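Local coordinates for protein bacterioferritin (Mycobacterium smegmatis str. MC2 155, PDB 3BKN) that probably stores iron, oxidising ferrous ions with dioxygen at a di-nuclear centre and depositing the ferric mineral inside a hollow shell of 24 haem-binding subunits, at residues K9-Q14 with R118-I123; T38-H43 with A151-R156. All blocks are in the same frame, centred on the assembly; numbering follows the deposited sequence.

Interaction 1 (K9-Q14 with R118-I123)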
loop_
_atom_site.group_PDB
_atom_site.type_symbol
_atom_site.label_atom_id
_atom_site.label_comp_id
_atom_site.label_asym_id
_atom_site.label_seq_id
_atom_site.Cartn_x
_atom_site.Cartn_y
_atom_site.Cartn_z
ATOM N N LYS A 9 -9.353 22.963 -54.100
ATOM C CA LYS A 9 -9.070 21.988 -55.142
ATOM C C LYS A 9 -7.911 21.103 -54.743
ATOM O O LYS A 9 -7.982 19.888 -54.885
ATOM C CB LYS A 9 -8.707 22.651 -56.443
ATOM C CG LYS A 9 -9.887 22.961 -57.333
ATOM C CD LYS A 9 -9.402 23.636 -58.644
ATOM C CE LYS A 9 -10.290 24.806 -59.027
ATOM N NZ LYS A 9 -10.025 25.223 -60.430
ATOM N N LEU A 10 -6.839 21.710 -54.251
ATOM C CA LEU A 10 -5.652 20.950 -53.879
ATOM C C LEU A 10 -5.923 20.022 -52.677
ATOM O O LEU A 10 -5.635 18.841 -52.713
ATOM C CB LEU A 10 -4.486 21.906 -53.611
ATOM C CG LEU A 10 -3.265 21.274 -52.958
ATOM C CD1 LEU A 10 -2.474 20.347 -53.904
ATOM C CD2 LEU A 10 -2.401 22.420 -52.502
ATOM N N LEU A 11 -6.506 20.564 -51.615
ATOM C CA LEU A 11 -6.897 19.740 -50.489
ATOM C C LEU A 11 -7.775 18.551 -50.880
ATOM O O LEU A 11 -7.615 17.428 -50.404
ATOM C CB LEU A 11 -7.588 20.593 -49.443
ATOM C CG LEU A 11 -6.712 21.655 -48.798
ATOM C CD1 LEU A 11 -7.596 22.436 -47.983
ATOM C CD2 LEU A 11 -5.607 21.134 -47.911
ATOM N N ASN A 12 -8.720 18.792 -51.747
ATOM C CA ASN A 12 -9.515 17.709 -52.282
ATOM C C ASN A 12 -8.772 16.685 -53.101
ATOM O O ASN A 12 -9.043 15.500 -52.953
ATOM C CB ASN A 12 -10.714 18.228 -53.031
ATOM C CG ASN A 12 -11.912 18.150 -52.212
ATOM O OD1 ASN A 12 -12.178 17.105 -51.630
ATOM N ND2 ASN A 12 -12.625 19.227 -52.092
ATOM N N GLU A 13 -7.826 17.102 -53.943
ATOM C CA GLU A 13 -7.038 16.119 -54.679
ATOM C C GLU A 13 -6.254 15.289 -53.667
ATOM O O GLU A 13 -6.262 14.051 -53.751
ATOM C CB GLU A 13 -6.138 16.706 -55.767
ATOM C CG GLU A 13 -6.726 17.913 -56.545
ATOM C CD GLU A 13 -8.035 17.621 -57.308
ATOM O OE1 GLU A 13 -7.909 16.922 -58.332
ATOM O OE2 GLU A 13 -9.156 18.103 -56.905
ATOM N N GLN A 14 -5.636 15.934 -52.673
ATOM C CA GLN A 14 -4.897 15.199 -51.665
ATOM C C GLN A 14 -5.791 14.229 -50.895
ATOM O O GLN A 14 -5.387 13.084 -50.605
ATOM C CB GLN A 14 -4.249 16.129 -50.679
ATOM C CG GLN A 14 -3.285 15.416 -49.746
ATOM C CD GLN A 14 -2.208 14.630 -50.501
ATOM O OE1 GLN A 14 -1.962 14.876 -51.696
ATOM N NE2 GLN A 14 -1.573 13.671 -49.813
ATOM N N ARG A 118 0.929 24.532 -43.808
ATOM C CA ARG A 118 1.501 23.805 -42.685
ATOM C C ARG A 118 0.870 22.446 -42.518
ATOM O O ARG A 118 1.552 21.491 -42.176
ATOM C CB ARG A 118 1.354 24.569 -41.374
ATOM C CG ARG A 118 2.359 25.678 -41.200
ATOM C CD ARG A 118 1.924 26.624 -40.065
ATOM N NE ARG A 118 2.301 26.084 -38.743
ATOM C CZ ARG A 118 1.432 25.789 -37.768
ATOM N NH1 ARG A 118 0.105 25.997 -37.918
ATOM N NH2 ARG A 118 1.901 25.308 -36.627
ATOM N N LEU A 119 -0.433 22.360 -42.721
ATOM C CA LEU A 119 -1.094 21.080 -42.689
ATOM C C LEU A 119 -0.479 20.150 -43.758
ATOM O O LEU A 119 -0.116 19.016 -43.486
ATOM C CB LEU A 119 -2.588 21.250 -42.902
ATOM C CG LEU A 119 -3.325 19.929 -43.102
ATOM C CD1 LEU A 119 -2.964 19.036 -41.896
ATOM C CD2 LEU A 119 -4.810 20.131 -43.173
ATOM N N LEU A 120 -0.299 20.649 -44.967
ATOM C CA LEU A 120 0.271 19.832 -45.994
ATOM C C LEU A 120 1.766 19.547 -45.799
ATOM O O LEU A 120 2.277 18.504 -46.196
ATOM C CB LEU A 120 -0.043 20.433 -47.353
ATOM C CG LEU A 120 -1.544 20.478 -47.705
ATOM C CD1 LEU A 120 -1.687 21.366 -48.893
ATOM C CD2 LEU A 120 -2.099 19.112 -48.019
ATOM N N GLU A 121 2.474 20.462 -45.166
ATOM C CA GLU A 121 3.867 20.242 -44.842
ATOM C C GLU A 121 4.000 19.068 -43.890
ATOM O O GLU A 121 4.893 18.240 -44.052
ATOM C CB GLU A 121 4.440 21.493 -44.220
ATOM C CG GLU A 121 4.817 22.554 -45.208
ATOM C CD GLU A 121 5.072 23.862 -44.514
ATOM O OE1 GLU A 121 5.278 23.830 -43.274
ATOM O OE2 GLU A 121 5.037 24.931 -45.183
ATOM N N GLN A 122 3.109 18.982 -42.899
ATOM C CA GLN A 122 3.065 17.819 -41.977
ATOM C C GLN A 122 2.766 16.507 -42.717
ATOM O O GLN A 122 3.458 15.508 -42.509
ATOM C CB GLN A 122 2.106 18.050 -40.796
ATOM C CG GLN A 122 2.871 18.276 -39.442
ATOM C CD GLN A 122 2.421 19.566 -38.724
ATOM O OE1 GLN A 122 1.303 19.656 -38.198
ATOM N NE2 GLN A 122 3.297 20.566 -38.708
ATOM N N ILE A 123 1.787 16.530 -43.613
ATOM C CA ILE A 123 1.499 15.355 -44.368
ATOM C C ILE A 123 2.715 14.937 -45.214
ATOM O O ILE A 123 3.126 13.767 -45.194
ATOM C CB ILE A 123 0.168 15.502 -45.132
ATOM C CG1 ILE A 123 -0.980 15.257 -44.147
ATOM C CG2 ILE A 123 0.070 14.529 -46.286
ATOM C CD1 ILE A 123 -2.208 15.883 -44.552
#
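Leu120 lays its CD1 methyl against Leu10 and Leu11, overlapping both from across the middle of the four-helix bundle of the ferritin fold. Segments 9-14 and 118-123, on helices 5-34 and 114-144, run in nearly the same direction, 24° apart, with their axes 12.2 Å apart at closest. That is the diagonal pair of the bundle, with helices 38-64 and 83-110 packing in between, so the backbones stay well apart here and the long side chains span the gap. Leu120 CD1 is 3.8 Å from Leu10 CD2 and 4.0 Å from Leu11 CD2; Leu120 CD2 is also 4.1 Å from Leu11 CD2. Branched ends do the touching in this trio, and no hydrogen bond crosses the contact.

One turn on from Leu10, the CH2 groups of Gln14 continue the apolar layer, with CG 4.2 Å from Leu120 CD2. CG lies anti to the backbone nitrogen of Gln14 (chi1 -171°), which sends the chain toward helix 114-144, and a bend at chi2 (55°) then turns the amide along the bundle. There NE2 donates to Glu18, a zinc ligand of the same chain, while OE1 receives a weak hydrogen bond from Arg100 on helix 83-110. Held firmly through NE2 and more loosely through OE1, the buried amide sits as a second-shell group of the di-nuclear site. The chains of Gln14 and Ile123 pass side by side, running opposite ways, and the amide meets only hydrocarbon on Ile123: NE2 stands 4.0 Å from CG2.

Interaction 2 (T38-H43 with A151-R156)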
loop_
_atom_site.group_PDB
_atom_site.type_symbol
_atom_site.label_atom_id
_atom_site.label_comp_id
_atom_site.label_asym_id
_atom_site.label_seq_id
_atom_site.Cartn_x
_atom_site.Cartn_y
_atom_site.Cartn_z
ATOM N N THR A 38 2.553 -12.225 -41.004
ATOM C CA THR A 38 1.761 -11.549 -40.034
ATOM C C THR A 38 2.538 -10.415 -39.397
ATOM O O THR A 38 1.954 -9.352 -39.093
ATOM C CB THR A 38 1.306 -12.488 -38.946
ATOM O OG1 THR A 38 2.474 -13.090 -38.398
ATOM C CG2 THR A 38 0.351 -13.575 -39.510
ATOM N N GLU A 39 3.830 -10.607 -39.165
ATOM C CA GLU A 39 4.627 -9.490 -38.618
ATOM C C GLU A 39 4.644 -8.245 -39.558
ATOM O O GLU A 39 4.437 -7.090 -39.108
ATOM C CB GLU A 39 6.043 -9.935 -38.189
ATOM C CG GLU A 39 6.098 -10.941 -36.999
ATOM C CD GLU A 39 5.043 -10.718 -35.904
ATOM O OE1 GLU A 39 4.883 -9.603 -35.350
ATOM O OE2 GLU A 39 4.360 -11.696 -35.582
ATOM N N LEU A 40 4.880 -8.485 -40.850
ATOM C CA LEU A 40 4.834 -7.440 -41.814
ATOM C C LEU A 40 3.408 -6.836 -41.902
ATOM O O LEU A 40 3.243 -5.626 -42.073
ATOM C CB LEU A 40 5.299 -7.982 -43.138
ATOM C CG LEU A 40 5.145 -6.958 -44.250
ATOM C CD1 LEU A 40 6.076 -5.749 -44.049
ATOM C CD2 LEU A 40 5.369 -7.636 -45.583
ATOM N N ALA A 41 2.376 -7.667 -41.750
ATOM C CA ALA A 41 1.017 -7.158 -41.881
ATOM C C ALA A 41 0.669 -6.111 -40.846
ATOM O O ALA A 41 -0.048 -5.168 -41.182
ATOM C CB ALA A 41 0.003 -8.246 -41.888
ATOM N N GLU A 42 1.193 -6.265 -39.619
ATOM C CA GLU A 42 0.988 -5.309 -38.513
ATOM C C GLU A 42 1.535 -3.913 -38.941
ATOM O O GLU A 42 0.879 -2.872 -38.703
ATOM C CB GLU A 42 1.633 -5.800 -37.186
ATOM C CG GLU A 42 0.704 -6.502 -36.159
ATOM C CD GLU A 42 1.434 -7.515 -35.196
ATOM O OE1 GLU A 42 2.577 -7.286 -34.730
ATOM O OE2 GLU A 42 0.846 -8.576 -34.886
ATOM N N HIS A 43 2.704 -3.887 -39.600
ATOM C CA HIS A 43 3.266 -2.629 -40.045
ATOM C C HIS A 43 2.437 -1.989 -41.155
ATOM O O HIS A 43 2.182 -0.799 -41.124
ATOM C CB HIS A 43 4.703 -2.776 -40.509
ATOM C CG HIS A 43 5.396 -1.465 -40.645
ATOM N ND1 HIS A 43 5.277 -0.675 -41.770
ATOM C CD2 HIS A 43 6.161 -0.760 -39.772
ATOM C CE1 HIS A 43 5.955 0.451 -41.595
ATOM N NE2 HIS A 43 6.500 0.424 -40.392
ATOM N N ALA A 151 11.195 -14.439 -44.706
ATOM C CA ALA A 151 11.345 -15.100 -43.387
ATOM C C ALA A 151 11.380 -14.108 -42.196
ATOM O O ALA A 151 11.084 -14.483 -41.074
ATOM C CB ALA A 151 12.571 -16.009 -43.340
ATOM N N GLN A 152 11.717 -12.842 -42.427
ATOM C CA GLN A 152 11.738 -11.896 -41.324
ATOM C C GLN A 152 10.361 -11.259 -41.122
ATOM O O GLN A 152 10.186 -10.358 -40.280
ATOM C CB GLN A 152 12.772 -10.802 -41.536
ATOM C CG GLN A 152 14.157 -11.254 -41.979
ATOM C CD GLN A 152 14.711 -12.368 -41.160
ATOM O OE1 GLN A 152 14.772 -12.256 -39.944
ATOM N NE2 GLN A 152 15.115 -13.467 -41.815
ATOM N N CYS A 153 9.387 -11.699 -41.903
ATOM C CA CYS A 153 8.076 -11.117 -41.866
ATOM C C CYS A 153 7.059 -12.057 -41.237
ATOM O O CYS A 153 5.890 -11.713 -41.144
ATOM C CB CYS A 153 7.654 -10.776 -43.280
ATOM S SG CYS A 153 8.613 -9.490 -43.970
ATOM N N VAL A 154 7.497 -13.255 -40.844
ATOM C CA VAL A 154 6.622 -14.244 -40.225
ATOM C C VAL A 154 7.011 -14.340 -38.760
ATOM O O VAL A 154 8.107 -13.917 -38.362
ATOM C CB VAL A 154 6.709 -15.634 -40.923
ATOM C CG1 VAL A 154 6.446 -15.486 -42.401
ATOM C CG2 VAL A 154 8.059 -16.277 -40.738
ATOM N N SER A 155 6.118 -14.879 -37.944
ATOM C CA SER A 155 6.442 -15.073 -36.539
ATOM C C SER A 155 7.108 -16.441 -36.278
ATOM O O SER A 155 7.233 -17.272 -37.183
ATOM C CB SER A 155 5.183 -14.916 -35.721
ATOM O OG SER A 155 4.240 -15.846 -36.185
ATOM N N ARG A 156 7.575 -16.650 -35.046
ATOM C CA ARG A 156 8.093 -17.941 -34.633
ATOM C C ARG A 156 7.122 -18.642 -33.648
ATOM O O ARG A 156 6.992 -18.243 -32.513
ATOM C CB ARG A 156 9.487 -17.764 -34.034
ATOM C CG ARG A 156 10.478 -17.112 -35.034
ATOM C CD ARG A 156 11.925 -16.904 -34.439
ATOM N NE ARG A 156 12.674 -18.173 -34.252
ATOM C CZ ARG A 156 13.624 -18.653 -35.078
ATOM N NH1 ARG A 156 14.008 -18.006 -36.194
ATOM N NH2 ARG A 156 14.205 -19.809 -34.781
HETATM O O HOH W 1 3.476 -15.463 -39.320
#
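The carbonyl oxygen of Cys153 faces the first turn of helix 38-64, where amide hydrogens have no helical carbonyl to bond. Two weak hydrogen bonds reach it. Leu40 N gives the straighter one, 3.4 Å to Cys153 O at 162°, whereas Glu39 N is nearer to the same oxygen, 3.1 Å, but badly bent at 120°. Next to these bonds, Leu40 CB sits 3.7 Å from both CB and SG of Cys153, the thiol being swung beside its own backbone nitrogen (chi1 -67°), which brings SG alongside the CB of Leu40. Glu39, its chain bent, lies over the next peptide, its CG 3.8 Å from Val154 O.

A water extends the junction: Ser155 N donates to it over 3.0 Å, and the water is also hydrogen-bonded to Thr38 OG1, 2.7 Å away. Ser155 OG itself is bonded to the carbonyl of Pro157. The loop joined here follows the short helix 146-151, which in ferritins lines the fourfold channel of the shell; the crowding of several subunits round this loop is consistent with that position. Farther out, Phe37 packs on Cys153 and Val154, and Leu40 also rests on Leu83 and Phe87 of helix 83-110. Val154 O accepts a hydrogen bond from Arg156 NH1 of a neighbouring subunit, and Arg156 NH2 donates in turn to Val154 O of another.

Interactions 1 and 2 sit on opposite sides of the chain's centre, their own centres 32 Å apart and their nearest atoms about 14 Å apart, without touching. Their helices nevertheless belong together: 5-34 and 38-64 follow each other in the chain, and 38-64 carries Glu51 and His54 of the zinc site as well as Met52, the axial haem ligand. Only interaction 1 borders that site. The side chain of Ile123 is about 4 Å from a zinc ion, and helix 114-144 goes on to supply the ligands Glu127 and His130. Interaction 2 lies away from the zinc and haem sites and instead joins the start of 38-64 to a loop engaged with neighbouring subunits.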